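Local atomic coordinates of acylphosphatase (Bacillus subtilis, PDB entry 3BR8), a protein that hydrolyses acyl phosphates, with water, to a carboxylate and inorganic phosphate. Residues V15-E24 with A59-V69. Residues are numbered along the deposited sequence; the frame is centred on the assembly and turned at random.
Sequences VGFRYFVQME and AVKNGSPFSKV. With PO4 (phosphate ion), chain B.
S64 OG donates a 2.7 Å hydrogen bond to V15 O, the one hydrogen bond between 15-24 and 59-69. The hydroxyl sits above the carbonyl plane, about 50° out of it. A chi1 of 58°, with OG between the backbone N and the carbonyl carbon, turns the hydroxyl to the phosphate-binding loop. S67 N closes the type II turn S64-S67 by bonding S64 O. S67 OG adds a second bond to S64 O, in the carbonyl plane and on a lone pair. V15 CG2 rests on S67 CB at 3.7 Å.

Two phenylalanines carry most of the packing. The F17 ring turns its edge to S67, and F17 CZ meets V69 CG2 at 3.8 Å. V8 of strand 2-9 touches F17, V60 and V69, so this ring belongs to the core against the sheet. F20 packs differently. G63 O lies 3.3 Å above the centre of the F20 ring, while A59 O approaches the edge in plane, 3.4 Å from F20 CZ. CG lies anti to the backbone N (chi1 167°), which sets the ring beside the last turn of helix 50-62. With an alanine here the ring is gone, and G63 O and A59 O would probably lose the face and edge they pack on, with a gap opened between the segments. Beyond it, E24 lays its carboxylate against A59 CB and forms a salt bridge with R28.

On the other side of V15-R18 lies a phosphate ion. V15 N and F17 N bind its O1, G16 N its O2, and R18 N and NE its O4. G14 N and the active-site N36 ND2 also bind it. This is the phosphate-binding loop before the first helix of the acylphosphatase alpha/beta fold. The ion is consistent with the place of the substrate's phosphate, beside active-site R18. Loop and first helical turn offer N-H groups to the anion, and the S64 bond probably helps to fix the loop.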
ATOM      1  N   VAL A  15     -11.247  -1.887  -9.030  1.00  9.28           N
ATOM      2  CA  VAL A  15     -10.959  -0.564  -9.600  1.00  8.99           C
ATOM      3  C   VAL A  15      -9.485  -0.392  -9.979  1.00  8.88           C
ATOM      4  O   VAL A  15      -9.008   0.737 -10.110  1.00  9.62           O
ATOM      5  CB  VAL A  15     -11.377   0.599  -8.642  1.00  9.42           C
ATOM      6  CG1 VAL A  15     -12.902   0.736  -8.570  1.00 10.31           C
ATOM      7  CG2 VAL A  15     -10.786   0.398  -7.243  1.00  9.78           C
ATOM      8  N   GLY A  16      -8.771  -1.501 -10.166  1.00  8.96           N
ATOM      9  CA  GLY A  16      -7.348  -1.438 -10.483  1.00  8.52           C
ATOM     10  C   GLY A  16      -6.498  -0.851  -9.361  1.00  7.94           C
ATOM     11  O   GLY A  16      -5.422  -0.280  -9.602  1.00  7.67           O
ATOM     12  N   PHE A  17      -6.952  -1.016  -8.122  1.00  7.81           N
ATOM     13  CA  PHE A  17      -6.240  -0.435  -6.974  1.00  7.76           C
ATOM     14  C   PHE A  17      -4.932  -1.165  -6.677  1.00  7.35           C
ATOM     15  O   PHE A  17      -3.922  -0.524  -6.349  1.00  6.58           O
ATOM     16  CB  PHE A  17      -7.132  -0.436  -5.719  1.00  8.25           C
ATOM     17  CG  PHE A  17      -6.799   0.662  -4.731  1.00  8.27           C
ATOM     18  CD1 PHE A  17      -5.944   0.438  -3.655  1.00  9.83           C
ATOM     19  CD2 PHE A  17      -7.388   1.916  -4.863  1.00 11.62           C
ATOM     20  CE1 PHE A  17      -5.661   1.483  -2.749  1.00 11.08           C
ATOM     21  CE2 PHE A  17      -7.110   2.929  -3.974  1.00 11.50           C
ATOM     22  CZ  PHE A  17      -6.242   2.717  -2.936  1.00 11.55           C
ATOM     23  N   ARG A  18      -4.931  -2.494  -6.774  1.00  7.07           N
ATOM     24  CA  ARG A  18      -3.706  -3.229  -6.502  1.00  7.04           C
ATOM     25  C   ARG A  18      -2.602  -2.848  -7.484  1.00  6.79           C
ATOM     26  O   ARG A  18      -1.474  -2.608  -7.080  1.00  6.68           O
ATOM     27  CB  ARG A  18      -3.956  -4.739  -6.465  1.00  7.57           C
ATOM     28  CG  ARG A  18      -4.851  -5.173  -5.294  1.00  7.61           C
ATOM     29  CD  ARG A  18      -5.288  -6.621  -5.426  1.00  8.29           C
ATOM     30  NE  ARG A  18      -6.068  -6.812  -6.648  1.00  9.71           N
ATOM     31  CZ  ARG A  18      -6.520  -7.986  -7.083  1.00 11.48           C
ATOM     32  NH1 ARG A  18      -6.296  -9.102  -6.394  1.00 13.08           N
ATOM     33  NH2 ARG A  18      -7.210  -8.043  -8.216  1.00 13.82           N
ATOM     34  N   TYR A  19      -2.940  -2.772  -8.770  1.00  7.18           N
ATOM     35  CA  TYR A  19      -2.003  -2.306  -9.793  1.00  7.28           C
ATOM     36  C   TYR A  19      -1.473  -0.902  -9.470  1.00  7.05           C
ATOM     37  O   TYR A  19      -0.266  -0.646  -9.561  1.00  7.00           O
ATOM     38  CB  TYR A  19      -2.676  -2.307 -11.168  1.00  7.76           C
ATOM     39  CG  TYR A  19      -1.961  -1.457 -12.194  1.00  7.71           C
ATOM     40  CD1 TYR A  19      -0.858  -1.947 -12.905  1.00  8.01           C
ATOM     41  CD2 TYR A  19      -2.372  -0.144 -12.440  1.00  7.61           C
ATOM     42  CE1 TYR A  19      -0.201  -1.143 -13.842  1.00  7.17           C
ATOM     43  CE2 TYR A  19      -1.714   0.663 -13.351  1.00  8.67           C
ATOM     44  CZ  TYR A  19      -0.631   0.163 -14.040  1.00  7.64           C
ATOM     45  OH  TYR A  19       0.006   0.970 -14.941  1.00  8.51           O
ATOM     46  N   PHE A  20      -2.369   0.020  -9.119  1.00  6.77           N
ATOM     47  CA  PHE A  20      -1.968   1.380  -8.794  1.00  6.95           C
ATOM     48  C   PHE A  20      -0.986   1.418  -7.629  1.00  7.02           C
ATOM     49  O   PHE A  20       0.045   2.092  -7.701  1.00  6.94           O
ATOM     50  CB  PHE A  20      -3.200   2.234  -8.487  1.00  7.81           C
ATOM     51  CG  PHE A  20      -2.867   3.549  -7.859  1.00  8.78           C
ATOM     52  CD1 PHE A  20      -2.251   4.550  -8.605  1.00 10.18           C
ATOM     53  CD2 PHE A  20      -3.128   3.779  -6.519  1.00 10.45           C
ATOM     54  CE1 PHE A  20      -1.916   5.766  -8.036  1.00 12.39           C
ATOM     55  CE2 PHE A  20      -2.792   4.996  -5.942  1.00 11.90           C
ATOM     56  CZ  PHE A  20      -2.183   5.988  -6.702  1.00 11.71           C
ATOM     57  N   VAL A  21      -1.316   0.705  -6.555  1.00  7.21           N
ATOM     58  CA  VAL A  21      -0.447   0.665  -5.381  1.00  7.03           C
ATOM     59  C   VAL A  21       0.916   0.084  -5.754  1.00  7.14           C
ATOM     60  O   VAL A  21       1.947   0.596  -5.328  1.00  7.17           O
ATOM     61  CB  VAL A  21      -1.088  -0.155  -4.250  1.00  7.20           C
ATOM     62  CG1 VAL A  21      -0.091  -0.432  -3.117  1.00  7.02           C
ATOM     63  CG2 VAL A  21      -2.313   0.559  -3.704  1.00  7.93           C
ATOM     64  N   GLN A  22       0.924  -0.972  -6.560  1.00  7.09           N
ATOM     65  CA  GLN A  22       2.188  -1.575  -6.981  1.00  6.95           C
ATOM     66  C   GLN A  22       3.057  -0.614  -7.805  1.00  7.14           C
ATOM     67  O   GLN A  22       4.286  -0.554  -7.619  1.00  6.66           O
ATOM     68  CB  GLN A  22       1.929  -2.857  -7.766  1.00  7.41           C
ATOM     69  CG  GLN A  22       3.174  -3.607  -8.202  1.00  7.10           C
ATOM     70  CD  GLN A  22       2.808  -4.751  -9.087  1.00  8.54           C
ATOM     71  OE1 GLN A  22       2.041  -4.581 -10.036  1.00 10.54           O
ATOM     72  NE2 GLN A  22       3.309  -5.939  -8.773  1.00  9.72           N
ATOM     73  N   MET A  23       2.445   0.135  -8.715  1.00  7.30           N
ATOM     74  CA  MET A  23       3.206   1.111  -9.499  1.00  7.08           C
ATOM     75  C   MET A  23       3.792   2.180  -8.610  1.00  6.96           C
ATOM     76  O   MET A  23       4.943   2.570  -8.795  1.00  7.02           O
ATOM     77  CB  MET A  23       2.363   1.758 -10.609  1.00  7.73           C
ATOM     78  CG  MET A  23       1.832   0.807 -11.695  1.00  9.03           C
ATOM     79  SD  MET A  23       3.072  -0.212 -12.541  1.00  7.99           S
ATOM     80  CE  MET A  23       2.965  -1.760 -11.607  1.00  8.92           C
ATOM     81  N   GLU A  24       3.014   2.636  -7.629  1.00  7.46           N
ATOM     82  CA  GLU A  24       3.517   3.649  -6.700  1.00  7.76           C
ATOM     83  C   GLU A  24       4.642   3.095  -5.844  1.00  7.45           C
ATOM     84  O   GLU A  24       5.641   3.779  -5.600  1.00  7.53           O
ATOM     85  CB  GLU A  24       2.388   4.174  -5.815  1.00  8.33           C
ATOM     86  CG  GLU A  24       1.532   5.220  -6.484  1.00  9.84           C
ATOM     87  CD  GLU A  24       2.297   6.491  -6.864  1.00  9.75           C
ATOM     88  OE1 GLU A  24       3.185   6.969  -6.120  1.00 10.51           O
ATOM     89  OE2 GLU A  24       1.952   7.042  -7.916  1.00 10.57           O
ATOM     90  N   ALA A  59       0.141   9.315  -1.835  1.00 10.13           N
ATOM     91  CA  ALA A  59      -0.233   8.851  -3.175  1.00 11.42           C
ATOM     92  C   ALA A  59      -1.361   7.828  -3.115  1.00 11.69           C
ATOM     93  O   ALA A  59      -2.307   7.878  -3.902  1.00 12.42           O
ATOM     94  CB  ALA A  59       0.976   8.274  -3.912  1.00 11.63           C
ATOM     95  N   VAL A  60      -1.275   6.910  -2.159  1.00 10.21           N
ATOM     96  CA  VAL A  60      -2.302   5.879  -2.001  1.00  9.87           C
ATOM     97  C   VAL A  60      -3.684   6.514  -1.800  1.00  9.85           C
ATOM     98  O   VAL A  60      -4.682   6.051  -2.368  1.00  9.75           O
ATOM     99  CB  VAL A  60      -1.943   4.884  -0.853  1.00 10.81           C
ATOM    100  CG1 VAL A  60      -3.136   3.987  -0.468  1.00 12.04           C
ATOM    101  CG2 VAL A  60      -0.739   4.019  -1.253  1.00 12.21           C
ATOM    102  N   LYS A  61      -3.739   7.586  -1.012  1.00 10.94           N
ATOM    103  CA  LYS A  61      -4.998   8.290  -0.757  1.00 12.54           C
ATOM    104  C   LYS A  61      -5.671   8.774  -2.044  1.00 12.86           C
ATOM    105  O   LYS A  61      -6.897   8.829  -2.110  1.00 13.80           O
ATOM    106  CB  LYS A  61      -4.781   9.478   0.182  1.00 14.23           C
ATOM    107  CG  LYS A  61      -4.484   9.097   1.613  1.00 14.54           C
ATOM    108  CD  LYS A  61      -4.133  10.334   2.436  1.00 15.83           C
ATOM    109  CE  LYS A  61      -3.612   9.960   3.815  1.00 18.00           C
ATOM    110  NZ  LYS A  61      -3.115  11.142   4.583  1.00 19.17           N
ATOM    111  N   ASN A  62      -4.874   9.145  -3.046  1.00 13.26           N
ATOM    112  CA  ASN A  62      -5.415   9.592  -4.337  1.00 14.53           C
ATOM    113  C   ASN A  62      -6.066   8.465  -5.145  1.00 13.37           C
ATOM    114  O   ASN A  62      -6.988   8.697  -5.943  1.00 14.24           O
ATOM    115  CB  ASN A  62      -4.336  10.297  -5.160  1.00 16.22           C
ATOM    116  CG  ASN A  62      -3.864  11.583  -4.518  1.00 19.87           C
ATOM    117  OD1 ASN A  62      -4.652  12.324  -3.925  1.00 23.20           O
ATOM    118  ND2 ASN A  62      -2.571  11.857  -4.630  1.00 22.14           N
ATOM    119  N   GLY A  63      -5.575   7.248  -4.954  1.00 11.78           N
ATOM    120  CA  GLY A  63      -6.223   6.068  -5.516  1.00 11.30           C
ATOM    121  C   GLY A  63      -6.065   5.873  -7.007  1.00 11.36           C
ATOM    122  O   GLY A  63      -5.362   6.627  -7.686  1.00 12.33           O
ATOM    123  N   SER A  64      -6.742   4.832  -7.486  1.00 10.41           N
ATOM    124  CA  SER A  64      -6.807   4.449  -8.888  1.00 10.58           C
ATOM    125  C   SER A  64      -8.085   5.036  -9.494  1.00 10.32           C
ATOM    126  O   SER A  64      -8.961   5.487  -8.756  1.00  9.90           O
ATOM    127  CB  SER A  64      -6.858   2.921  -8.966  1.00 10.96           C
ATOM    128  OG  SER A  64      -7.987   2.434  -8.242  1.00 10.07           O
ATOM    129  N   PRO A  65      -8.212   5.015 -10.838  1.00 10.64           N
ATOM    130  CA  PRO A  65      -9.469   5.470 -11.447  1.00 11.55           C
ATOM    131  C   PRO A  65     -10.702   4.749 -10.899  1.00 11.18           C
ATOM    132  O   PRO A  65     -10.694   3.525 -10.724  1.00 11.21           O
ATOM    133  CB  PRO A  65      -9.259   5.189 -12.940  1.00 12.14           C
ATOM    134  CG  PRO A  65      -7.758   5.285 -13.102  1.00 13.98           C
ATOM    135  CD  PRO A  65      -7.222   4.632 -11.865  1.00 12.63           C
ATOM    136  N   PHE A  66     -11.736   5.540 -10.612  1.00 10.22           N
ATOM    137  CA  PHE A  66     -13.022   5.079 -10.063  1.00 11.46           C
ATOM    138  C   PHE A  66     -12.996   4.672  -8.597  1.00 11.82           C
ATOM    139  O   PHE A  66     -14.036   4.367  -8.029  1.00 13.38           O
ATOM    140  CB  PHE A  66     -13.671   3.996 -10.938  1.00 12.23           C
ATOM    141  CG  PHE A  66     -13.867   4.437 -12.352  1.00 12.58           C
ATOM    142  CD1 PHE A  66     -13.006   3.998 -13.344  1.00 12.00           C
ATOM    143  CD2 PHE A  66     -14.864   5.362 -12.678  1.00 13.86           C
ATOM    144  CE1 PHE A  66     -13.147   4.449 -14.653  1.00 13.11           C
ATOM    145  CE2 PHE A  66     -15.017   5.808 -13.975  1.00 15.58           C
ATOM    146  CZ  PHE A  66     -14.153   5.353 -14.964  1.00 13.32           C
ATOM    147  N   SER A  67     -11.814   4.673  -7.983  1.00 10.84           N
ATOM    148  CA  SER A  67     -11.715   4.381  -6.556  1.00 11.45           C
ATOM    149  C   SER A  67     -12.123   5.585  -5.724  1.00 12.96           C
ATOM    150  O   SER A  67     -12.075   6.725  -6.189  1.00 13.39           O
ATOM    151  CB  SER A  67     -10.296   3.948  -6.189  1.00 10.98           C
ATOM    152  OG  SER A  67      -9.406   5.058  -6.128  1.00 10.67           O
ATOM    153  N   LYS A  68     -12.547   5.312  -4.493  1.00 13.60           N
ATOM    154  CA  LYS A  68     -12.685   6.353  -3.484  1.00 15.76           C
ATOM    155  C   LYS A  68     -12.179   5.833  -2.148  1.00 16.13           C
ATOM    156  O   LYS A  68     -12.768   4.916  -1.567  1.00 16.85           O
ATOM    157  CB  LYS A  68     -14.136   6.830  -3.360  1.00 18.25           C
ATOM    158  CG  LYS A  68     -14.305   8.011  -2.409  1.00 23.19           C
ATOM    159  CD  LYS A  68     -15.763   8.381  -2.229  1.00 28.37           C
ATOM    160  N   VAL A  69     -11.074   6.409  -1.682  1.00 16.83           N
ATOM    161  CA  VAL A  69     -10.502   6.067  -0.378  1.00 17.55           C
ATOM    162  C   VAL A  69     -11.231   6.844   0.714  1.00 20.42           C
ATOM    163  O   VAL A  69     -11.193   8.078   0.736  1.00 22.88           O
ATOM    164  CB  VAL A  69      -8.983   6.365  -0.321  1.00 17.92           C
ATOM    165  CG1 VAL A  69      -8.428   6.145   1.076  1.00 19.71           C
ATOM    166  CG2 VAL A  69      -8.245   5.493  -1.322  1.00 16.18           C
TER
HETATM  167  P   PO4 B  92      -8.580  -4.385  -7.995  1.00  9.35           P
HETATM  168  O1  PO4 B  92      -8.893  -3.033  -7.354  1.00  9.35           O
HETATM  169  O2  PO4 B  92      -8.976  -4.219  -9.447  1.00 11.31           O
HETATM  170  O3  PO4 B  92      -9.431  -5.432  -7.294  1.00 10.80           O
HETATM  171  O4  PO4 B  92      -7.080  -4.617  -7.886  1.00  9.40           O